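Local coordinates for protein colicin-B (Escherichia coli, PDB 1RH1) that kills Escherichia coli and close relatives by forming channels that depolarize the cytoplasmic membrane and dissipate the cell's energy, at residues A[213-221]-A[263-273]; A[139-150]-A[280-288]. All coordinates share one frame; numbering follows the deposited sequence.

Contact 1. Residues A[213-221]-A[263-273]; sequences VYSAPVSPN and SNNHDVIVRFP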
loop_
_atom_site.group_PDB
_atom_site.type_symbol
_atom_site.label_atom_id
_atom_site.label_comp_id
_atom_site.label_asym_id
_atom_site.label_seq_id
_atom_site.Cartn_x
_atom_site.Cartn_y
_atom_site.Cartn_z
ATOM N N VAL A 213 31.706 -24.849 -4.350
ATOM C CA VAL A 213 30.616 -24.763 -5.301
ATOM C C VAL A 213 29.419 -25.147 -4.444
ATOM O O VAL A 213 29.410 -26.182 -3.760
ATOM C CB VAL A 213 30.851 -25.772 -6.479
ATOM C CG1 VAL A 213 29.575 -26.157 -7.202
ATOM C CG2 VAL A 213 31.680 -25.103 -7.541
ATOM N N TYR A 214 28.416 -24.264 -4.484
ATOM C CA TYR A 214 27.185 -24.383 -3.709
ATOM C C TYR A 214 26.013 -24.093 -4.625
ATOM O O TYR A 214 26.229 -23.412 -5.622
ATOM C CB TYR A 214 27.170 -23.362 -2.557
ATOM C CG TYR A 214 28.377 -23.470 -1.639
ATOM C CD1 TYR A 214 29.525 -22.727 -1.915
ATOM C CD2 TYR A 214 28.370 -24.366 -0.574
ATOM C CE1 TYR A 214 30.670 -22.893 -1.136
ATOM C CE2 TYR A 214 29.516 -24.530 0.210
ATOM C CZ TYR A 214 30.657 -23.794 -0.082
ATOM O OH TYR A 214 31.804 -23.970 0.666
ATOM N N SER A 215 24.788 -24.568 -4.355
ATOM C CA SER A 215 23.625 -24.231 -5.176
ATOM C C SER A 215 22.558 -23.527 -4.350
ATOM O O SER A 215 22.278 -23.930 -3.219
ATOM C CB SER A 215 22.968 -25.468 -5.810
ATOM O OG SER A 215 22.283 -26.321 -4.897
ATOM N N ALA A 216 21.922 -22.493 -4.910
ATOM C CA ALA A 216 20.910 -21.743 -4.185
ATOM C C ALA A 216 19.673 -21.461 -4.997
ATOM O O ALA A 216 19.798 -21.185 -6.192
ATOM C CB ALA A 216 21.429 -20.417 -3.762
ATOM N N PRO A 217 18.466 -21.509 -4.413
ATOM C CA PRO A 217 17.233 -21.128 -5.078
ATOM C C PRO A 217 16.983 -19.632 -5.274
ATOM O O PRO A 217 16.162 -18.986 -4.605
ATOM C CB PRO A 217 16.189 -21.821 -4.250
ATOM C CG PRO A 217 16.756 -21.732 -2.866
ATOM C CD PRO A 217 18.195 -22.106 -3.111
ATOM N N VAL A 218 17.760 -19.084 -6.218
ATOM C CA VAL A 218 17.564 -17.730 -6.700
ATOM C C VAL A 218 16.266 -17.774 -7.492
ATOM O O VAL A 218 15.454 -16.847 -7.413
ATOM C CB VAL A 218 18.705 -17.328 -7.586
ATOM C CG1 VAL A 218 18.499 -15.925 -8.094
ATOM C CG2 VAL A 218 19.984 -17.455 -6.781
ATOM N N SER A 219 16.113 -18.877 -8.268
ATOM C CA SER A 219 14.853 -19.317 -8.884
ATOM C C SER A 219 14.164 -18.245 -9.720
ATOM O O SER A 219 14.900 -17.690 -10.545
ATOM C CB SER A 219 14.066 -19.845 -7.668
ATOM O OG SER A 219 13.076 -20.808 -7.984
ATOM N N PRO A 220 12.873 -17.857 -9.650
ATOM C CA PRO A 220 11.681 -18.647 -9.329
ATOM C C PRO A 220 11.207 -19.477 -10.509
ATOM O O PRO A 220 11.402 -19.086 -11.663
ATOM C CB PRO A 220 10.645 -17.633 -8.830
ATOM C CG PRO A 220 10.946 -16.422 -9.653
ATOM C CD PRO A 220 12.481 -16.451 -9.750
ATOM N N ASN A 221 10.628 -20.645 -10.174
ATOM C CA ASN A 221 10.206 -21.696 -11.106
ATOM C C ASN A 221 11.357 -22.407 -11.838
ATOM O O ASN A 221 11.229 -23.546 -12.289
ATOM C CB ASN A 221 9.250 -21.147 -12.177
ATOM C CG ASN A 221 7.923 -20.643 -11.633
ATOM O OD1 ASN A 221 7.068 -21.444 -11.241
ATOM N ND2 ASN A 221 7.720 -19.318 -11.601
ATOM N N SER A 263 5.744 -11.960 -12.123
ATOM C CA SER A 263 5.756 -13.182 -11.319
ATOM C C SER A 263 7.065 -13.963 -11.352
ATOM O O SER A 263 7.342 -14.738 -10.436
ATOM C CB SER A 263 4.631 -14.118 -11.758
ATOM O OG SER A 263 4.980 -14.852 -12.926
ATOM N N ASN A 264 7.876 -13.741 -12.397
ATOM C CA ASN A 264 9.113 -14.484 -12.583
ATOM C C ASN A 264 10.395 -13.810 -12.138
ATOM O O ASN A 264 11.487 -14.343 -12.328
ATOM C CB ASN A 264 9.208 -14.877 -14.053
ATOM C CG ASN A 264 8.115 -15.852 -14.504
ATOM O OD1 ASN A 264 7.708 -15.808 -15.661
ATOM N ND2 ASN A 264 7.589 -16.755 -13.673
ATOM N N ASN A 265 10.247 -12.656 -11.485
ATOM C CA ASN A 265 11.324 -11.880 -10.869
ATOM C C ASN A 265 11.471 -12.086 -9.349
ATOM O O ASN A 265 10.489 -12.122 -8.601
ATOM C CB ASN A 265 11.099 -10.389 -11.146
ATOM C CG ASN A 265 11.287 -9.945 -12.587
ATOM O OD1 ASN A 265 10.981 -8.819 -12.988
ATOM N ND2 ASN A 265 11.798 -10.848 -13.403
ATOM N N HIS A 266 12.727 -12.198 -8.878
ATOM C CA HIS A 266 13.025 -12.437 -7.472
ATOM C C HIS A 266 14.387 -11.912 -7.094
ATOM O O HIS A 266 15.287 -11.815 -7.919
ATOM C CB HIS A 266 12.992 -13.931 -7.161
ATOM C CG HIS A 266 12.325 -14.285 -5.844
ATOM N ND1 HIS A 266 12.802 -15.120 -4.928
ATOM C CD2 HIS A 266 11.104 -13.799 -5.383
ATOM C CE1 HIS A 266 11.905 -15.137 -3.951
ATOM N NE2 HIS A 266 10.879 -14.347 -4.210
ATOM N N ASP A 267 14.478 -11.529 -5.817
ATOM C CA ASP A 267 15.729 -11.154 -5.146
ATOM C C ASP A 267 15.766 -11.829 -3.785
ATOM O O ASP A 267 14.753 -11.908 -3.082
ATOM C CB ASP A 267 15.867 -9.637 -4.926
ATOM C CG ASP A 267 14.750 -8.859 -4.222
ATOM O OD1 ASP A 267 14.978 -7.697 -3.876
ATOM O OD2 ASP A 267 13.654 -9.398 -4.038
ATOM N N VAL A 268 16.902 -12.418 -3.423
ATOM C CA VAL A 268 17.001 -13.129 -2.153
ATOM C C VAL A 268 18.362 -12.897 -1.533
ATOM O O VAL A 268 19.252 -12.342 -2.171
ATOM C CB VAL A 268 16.815 -14.666 -2.315
ATOM C CG1 VAL A 268 15.464 -15.011 -2.902
ATOM C CG2 VAL A 268 17.870 -15.208 -3.248
ATOM N N ILE A 269 18.555 -13.317 -0.290
ATOM C CA ILE A 269 19.874 -13.234 0.292
ATOM C C ILE A 269 20.268 -14.672 0.489
ATOM O O ILE A 269 19.681 -15.438 1.252
ATOM C CB ILE A 269 19.830 -12.447 1.619
ATOM C CG1 ILE A 269 19.775 -10.966 1.302
ATOM C CG2 ILE A 269 21.061 -12.713 2.459
ATOM C CD1 ILE A 269 19.723 -10.095 2.550
ATOM N N VAL A 270 21.259 -15.028 -0.317
ATOM C CA VAL A 270 21.798 -16.372 -0.314
ATOM C C VAL A 270 22.807 -16.418 0.810
ATOM O O VAL A 270 23.777 -15.659 0.832
ATOM C CB VAL A 270 22.486 -16.674 -1.647
ATOM C CG1 VAL A 270 23.033 -18.073 -1.566
ATOM C CG2 VAL A 270 21.523 -16.605 -2.812
ATOM N N ARG A 271 22.510 -17.330 1.733
ATOM C CA ARG A 271 23.327 -17.623 2.913
ATOM C C ARG A 271 24.148 -18.911 2.713
ATOM O O ARG A 271 23.589 -19.991 2.513
ATOM C CB ARG A 271 22.352 -17.725 4.071
ATOM C CG ARG A 271 22.904 -18.176 5.400
ATOM C CD ARG A 271 21.774 -18.286 6.390
ATOM N NE ARG A 271 22.279 -17.780 7.640
ATOM C CZ ARG A 271 21.722 -18.071 8.812
ATOM N NH1 ARG A 271 20.645 -18.865 8.886
ATOM N NH2 ARG A 271 22.255 -17.547 9.926
ATOM N N PHE A 272 25.477 -18.871 2.762
ATOM C CA PHE A 272 26.277 -20.058 2.509
ATOM C C PHE A 272 26.426 -21.019 3.698
ATOM O O PHE A 272 25.962 -20.681 4.789
ATOM C CB PHE A 272 27.611 -19.560 1.993
ATOM C CG PHE A 272 27.441 -19.017 0.586
ATOM C CD1 PHE A 272 27.573 -19.873 -0.506
ATOM C CD2 PHE A 272 27.135 -17.668 0.377
ATOM C CE1 PHE A 272 27.398 -19.378 -1.796
ATOM C CE2 PHE A 272 26.963 -17.180 -0.919
ATOM C CZ PHE A 272 27.094 -18.032 -2.008
ATOM N N PRO A 273 26.976 -22.247 3.596
ATOM C CA PRO A 273 26.930 -23.235 4.658
ATOM C C PRO A 273 27.781 -22.983 5.882
ATOM O O PRO A 273 28.719 -22.183 5.899
ATOM C CB PRO A 273 27.293 -24.537 3.971
ATOM C CG PRO A 273 26.803 -24.358 2.578
ATOM C CD PRO A 273 27.280 -22.943 2.344
#
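Two strands of one mixed beta sheet, 213-216 and 266-271, meet here through side chains, together with the residues just beyond them. Tyr-214 lies across from Phe-272, Ala-216 from Val-270 and Val-218 from Val-268 in the register. The segments run roughly antiparallel, with end-to-end directions 162° apart. The strands are not neighbours in the sheet, and no clear hydrogen bond joins the segments. The CA atoms of Ala-216 and Val-270 lie 6.7 Å apart, and apolar groups bridge the backbones.

At one end, Tyr-214 and Phe-272 form an offset edge-to-face pair. The edge of Phe-272 is turned toward the face of Tyr-214, with the planes at 79° and the centroids 5.6 Å apart. Pro-273 brings CG and CD to the CD2 and CE2 side of the same tyrosine ring; Tyr-214 CD2 is 3.4 Å from Pro-273 CD. CG1 of Val-270, two residues earlier in the same segment, lies over one face of Phe-272, toward the rim.

In the middle, CB of Ala-216 meets both branches of Val-270, CG1 at 3.6 Å and CG2 slightly farther. With CG1 of Val-270 opposite its backbone N (chi1 179°), both methyls are presented to the alanine. CG2 of Val-270 also reaches CG2 of Val-218. An inverse gamma turn centred on Pro-217 follows strand 213-216, closed by Val-218 N to Ala-216 O at 2.9 Å.

Farther on, Pro-220 follows a cis peptide bond. Its CG lies 3.4 Å from Asn-264 O, and its CD lies 3.6 Å from His-266 CB. His-266 NE2 bonds to Thr-10 O.

Both strands pair with the long, broken strand 189-201, not with each other, and pack apolar side chains between them, as in the core of a beta domain.

Contact 2. Residues A[139-150]-A[280-288]; sequences IRLMVTQQLEQV and PLYISAVEI
This is an antiparallel strand pair inside the mixed sheet: Leu-141, Val-143 and Gln-145 of strand 139-146 form hydrogen-bonded pairs with Val-286, Ser-284 and Tyr-282 of strand 281-286. Six backbone bonds join them, such as Ser-284 N to Val-143 O at 2.8 Å. The strand directions differ by 155°.

At one end, Arg-140 and Glu-287 lie side by side in a long salt bridge, NH2 to OE1 3.4 Å. CB of Glu-287 sits over one face of the guanidinium. Arg-140 NE bonds to Ile-139 O at 2.9 Å, almost in the guanidinium plane, which helps hold the group's rotation. OE2 of Glu-287 bonds to Ser-24 OG, at the end of the TonB box. Ile-139 CG2 and Ile-288 CD1 touch at 3.8 Å.

At the other end, CG1 of Val-150 makes a CH-pi contact over the Tyr-282 face, 4.1 Å from the ring centroid. The ring stands opposite its backbone N (chi1 170°), under this methyl and oblique to CB of Gln-145. Tyr-282 OH is hydrogen-bonded to Asp-267 OD1 and to Leu-171 N. A water joins Leu-147 N to Pro-280 O, which also share a weak direct bond.

Strand 70-73 pairs with the far side of strand 139-146, and strand 266-271 with the far side of strand 281-286. Leu-171 of strand 169-176 packs on Val-143, and its backbone O bonds to Ser-284 OG.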
loop_
_atom_site.group_PDB
_atom_site.type_symbol
_atom_site.label_atom_id
_atom_site.label_comp_id
_atom_site.label_asym_id
_atom_site.label_seq_id
_atom_site.Cartn_x
_atom_site.Cartn_y
_atom_site.Cartn_z
ATOM N N ILE A 139 16.595 -16.648 -20.478
ATOM C CA ILE A 139 17.609 -15.698 -20.075
ATOM C C ILE A 139 17.100 -15.108 -18.765
ATOM O O ILE A 139 15.897 -15.141 -18.472
ATOM C CB ILE A 139 17.750 -14.603 -21.171
ATOM C CG1 ILE A 139 18.249 -15.213 -22.464
ATOM C CG2 ILE A 139 18.752 -13.539 -20.760
ATOM C CD1 ILE A 139 17.101 -15.478 -23.450
ATOM N N ARG A 140 18.042 -14.600 -17.955
ATOM C CA ARG A 140 17.756 -13.891 -16.712
ATOM C C ARG A 140 18.863 -12.887 -16.345
ATOM O O ARG A 140 20.043 -13.202 -16.340
ATOM C CB ARG A 140 17.549 -14.940 -15.652
ATOM C CG ARG A 140 16.465 -14.370 -14.811
ATOM C CD ARG A 140 15.179 -15.149 -14.662
ATOM N NE ARG A 140 14.481 -15.351 -15.904
ATOM C CZ ARG A 140 13.230 -15.810 -15.903
ATOM N NH1 ARG A 140 12.592 -16.085 -14.764
ATOM N NH2 ARG A 140 12.620 -16.052 -17.057
ATOM N N LEU A 141 18.566 -11.607 -16.133
ATOM C CA LEU A 141 19.557 -10.604 -15.749
ATOM C C LEU A 141 19.793 -10.656 -14.259
ATOM O O LEU A 141 18.874 -10.446 -13.473
ATOM C CB LEU A 141 19.076 -9.218 -16.092
ATOM C CG LEU A 141 18.867 -8.928 -17.550
ATOM C CD1 LEU A 141 18.196 -7.617 -17.677
ATOM C CD2 LEU A 141 20.186 -8.852 -18.285
ATOM N N MET A 142 21.008 -10.949 -13.834
ATOM C CA MET A 142 21.263 -11.043 -12.423
ATOM C C MET A 142 22.196 -9.938 -11.992
ATOM O O MET A 142 23.121 -9.558 -12.704
ATOM C CB MET A 142 21.862 -12.409 -12.105
ATOM C CG MET A 142 20.880 -13.553 -12.273
ATOM S SD MET A 142 21.499 -15.208 -11.913
ATOM C CE MET A 142 19.955 -16.003 -12.155
ATOM N N VAL A 143 21.910 -9.406 -10.801
ATOM C CA VAL A 143 22.687 -8.337 -10.169
ATOM C C VAL A 143 23.010 -8.798 -8.773
ATOM O O VAL A 143 22.205 -9.418 -8.083
ATOM C CB VAL A 143 21.960 -6.998 -9.954
ATOM C CG1 VAL A 143 22.967 -5.900 -10.221
ATOM C CG2 VAL A 143 20.730 -6.849 -10.840
ATOM N N THR A 144 24.192 -8.431 -8.329
ATOM C CA THR A 144 24.676 -8.883 -7.048
ATOM C C THR A 144 25.081 -7.729 -6.167
ATOM O O THR A 144 25.438 -6.654 -6.647
ATOM C CB THR A 144 25.787 -9.877 -7.453
ATOM O OG1 THR A 144 25.085 -11.096 -7.271
ATOM C CG2 THR A 144 27.107 -9.888 -6.717
ATOM N N GLN A 145 24.937 -7.942 -4.861
ATOM C CA GLN A 145 25.363 -6.999 -3.835
ATOM C C GLN A 145 25.842 -7.692 -2.563
ATOM O O GLN A 145 25.206 -8.631 -2.079
ATOM C CB GLN A 145 24.251 -6.091 -3.391
ATOM C CG GLN A 145 23.715 -5.038 -4.312
ATOM C CD GLN A 145 24.568 -3.799 -4.380
ATOM O OE1 GLN A 145 25.592 -3.786 -5.045
ATOM N NE2 GLN A 145 24.150 -2.731 -3.711
ATOM N N GLN A 146 26.947 -7.233 -1.972
ATOM C CA GLN A 146 27.390 -7.709 -0.664
ATOM C C GLN A 146 26.326 -7.457 0.423
ATOM O O GLN A 146 25.573 -6.484 0.292
ATOM C CB GLN A 146 28.671 -6.995 -0.306
ATOM C CG GLN A 146 29.858 -7.410 -1.150
ATOM C CD GLN A 146 31.001 -6.411 -1.060
ATOM O OE1 GLN A 146 32.147 -6.727 -0.731
ATOM N NE2 GLN A 146 30.688 -5.155 -1.388
ATOM N N LEU A 147 26.238 -8.277 1.496
ATOM C CA LEU A 147 25.169 -8.158 2.489
ATOM C C LEU A 147 24.962 -6.761 3.044
ATOM O O LEU A 147 23.865 -6.191 3.028
ATOM C CB LEU A 147 25.405 -9.056 3.690
ATOM C CG LEU A 147 24.245 -9.065 4.692
ATOM C CD1 LEU A 147 23.130 -9.920 4.150
ATOM C CD2 LEU A 147 24.680 -9.612 6.020
ATOM N N GLU A 148 26.093 -6.216 3.483
ATOM C CA GLU A 148 26.130 -4.903 4.065
ATOM C C GLU A 148 25.698 -3.818 3.124
ATOM O O GLU A 148 25.156 -2.860 3.647
ATOM C CB GLU A 148 27.530 -4.586 4.591
ATOM C CG GLU A 148 28.759 -4.916 3.741
ATOM C CD GLU A 148 29.295 -6.361 3.785
ATOM O OE1 GLU A 148 30.240 -6.647 3.034
ATOM O OE2 GLU A 148 28.800 -7.196 4.560
ATOM N N GLN A 149 25.846 -3.900 1.796
ATOM C CA GLN A 149 25.351 -2.846 0.916
ATOM C C GLN A 149 23.835 -2.779 0.836
ATOM O O GLN A 149 23.325 -1.738 0.419
ATOM C CB GLN A 149 25.830 -3.005 -0.510
ATOM C CG GLN A 149 27.317 -2.852 -0.724
ATOM C CD GLN A 149 27.756 -3.188 -2.150
ATOM O OE1 GLN A 149 27.914 -4.345 -2.556
ATOM N NE2 GLN A 149 27.983 -2.134 -2.934
ATOM N N VAL A 150 23.071 -3.829 1.194
ATOM C CA VAL A 150 21.604 -3.760 1.140
ATOM C C VAL A 150 20.957 -3.792 2.502
ATOM O O VAL A 150 19.754 -3.557 2.593
ATOM C CB VAL A 150 20.963 -4.913 0.336
ATOM C CG1 VAL A 150 21.606 -4.901 -1.011
ATOM C CG2 VAL A 150 21.175 -6.277 0.943
ATOM N N PRO A 280 27.134 -14.035 3.100
ATOM C CA PRO A 280 25.877 -13.836 2.409
ATOM C C PRO A 280 25.880 -12.846 1.277
ATOM O O PRO A 280 26.393 -11.728 1.360
ATOM C CB PRO A 280 24.918 -13.459 3.498
ATOM C CG PRO A 280 25.785 -13.131 4.663
ATOM C CD PRO A 280 26.862 -14.163 4.521
ATOM N N LEU A 281 25.317 -13.364 0.196
ATOM C CA LEU A 281 25.177 -12.605 -1.025
ATOM C C LEU A 281 23.719 -12.284 -1.332
ATOM O O LEU A 281 22.823 -13.113 -1.152
ATOM C CB LEU A 281 25.790 -13.414 -2.119
ATOM C CG LEU A 281 26.011 -12.720 -3.437
ATOM C CD1 LEU A 281 27.085 -11.647 -3.276
ATOM C CD2 LEU A 281 26.388 -13.769 -4.486
ATOM N N TYR A 282 23.495 -11.025 -1.721
ATOM C CA TYR A 282 22.190 -10.573 -2.151
ATOM C C TYR A 282 22.257 -10.706 -3.646
ATOM O O TYR A 282 23.202 -10.252 -4.279
ATOM C CB TYR A 282 21.933 -9.116 -1.807
ATOM C CG TYR A 282 20.682 -8.463 -2.427
ATOM C CD1 TYR A 282 20.797 -7.707 -3.591
ATOM C CD2 TYR A 282 19.424 -8.609 -1.841
ATOM C CE1 TYR A 282 19.683 -7.109 -4.168
ATOM C CE2 TYR A 282 18.296 -8.013 -2.411
ATOM C CZ TYR A 282 18.443 -7.273 -3.572
ATOM O OH TYR A 282 17.339 -6.712 -4.169
ATOM N N ILE A 283 21.221 -11.307 -4.207
ATOM C CA ILE A 283 21.175 -11.487 -5.630
ATOM C C ILE A 283 19.794 -11.235 -6.187
ATOM O O ILE A 283 18.774 -11.590 -5.609
ATOM C CB ILE A 283 21.756 -12.909 -5.844
ATOM C CG1 ILE A 283 21.822 -13.203 -7.311
ATOM C CG2 ILE A 283 20.942 -13.950 -5.126
ATOM C CD1 ILE A 283 22.818 -14.363 -7.511
ATOM N N SER A 284 19.797 -10.503 -7.294
ATOM C CA SER A 284 18.573 -10.114 -7.981
ATOM C C SER A 284 18.453 -10.720 -9.371
ATOM O O SER A 284 19.363 -10.570 -10.186
ATOM C CB SER A 284 18.507 -8.616 -8.123
ATOM O OG SER A 284 17.202 -8.302 -8.590
ATOM N N ALA A 285 17.321 -11.361 -9.680
ATOM C CA ALA A 285 17.150 -12.056 -10.947
ATOM C C ALA A 285 15.897 -11.643 -11.703
ATOM O O ALA A 285 14.787 -12.112 -11.429
ATOM C CB ALA A 285 17.090 -13.552 -10.689
ATOM N N VAL A 286 16.110 -10.801 -12.714
ATOM C CA VAL A 286 15.048 -10.211 -13.518
ATOM C C VAL A 286 14.836 -10.814 -14.899
ATOM O O VAL A 286 15.755 -11.242 -15.575
ATOM C CB VAL A 286 15.364 -8.693 -13.603
ATOM C CG1 VAL A 286 14.484 -7.923 -14.573
ATOM C CG2 VAL A 286 15.117 -8.131 -12.218
ATOM N N GLU A 287 13.592 -10.771 -15.348
ATOM C CA GLU A 287 13.152 -11.206 -16.659
ATOM C C GLU A 287 12.962 -10.044 -17.646
ATOM O O GLU A 287 12.069 -9.207 -17.468
ATOM C CB GLU A 287 11.867 -11.950 -16.450
ATOM C CG GLU A 287 11.235 -12.519 -17.696
ATOM C CD GLU A 287 9.913 -13.184 -17.383
ATOM O OE1 GLU A 287 9.760 -14.354 -17.733
ATOM O OE2 GLU A 287 9.049 -12.535 -16.786
ATOM N N ILE A 288 13.805 -9.968 -18.693
ATOM C CA ILE A 288 13.755 -8.961 -19.758
ATOM C C ILE A 288 12.418 -9.196 -20.485
ATOM O O ILE A 288 12.246 -10.252 -21.098
ATOM C CB ILE A 288 14.928 -9.109 -20.815
ATOM C CG1 ILE A 288 15.966 -10.129 -20.374
ATOM C CG2 ILE A 288 15.644 -7.796 -21.005
ATOM C CD1 ILE A 288 15.513 -11.621 -20.567
HETATM O O HOH W 1 28.732 -10.282 1.099
#

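Along the chain, segment 139-150 comes first. Segments 213-221 and 263-273 follow, and 280-288 closes the series. Contact 2 therefore closes the long outer loop, and contact 1 closes a shorter loop within it, without crossing. Residues 274-279 lead from one contact into the other, and strand 281-286 returns antiparallel beside 266-271. The probable hydrogen bond from Val-270 N to Leu-281 O, 2.6 Å, belongs to this pairing. Contact 2 continues the sheet by direct pairing toward strand 70-73. Contact 1 packs strand 213-216 and the turn after it against 266-271. One by strand pairing, the other by side-chain packing, they bring together parts of the N-terminal region far apart in sequence.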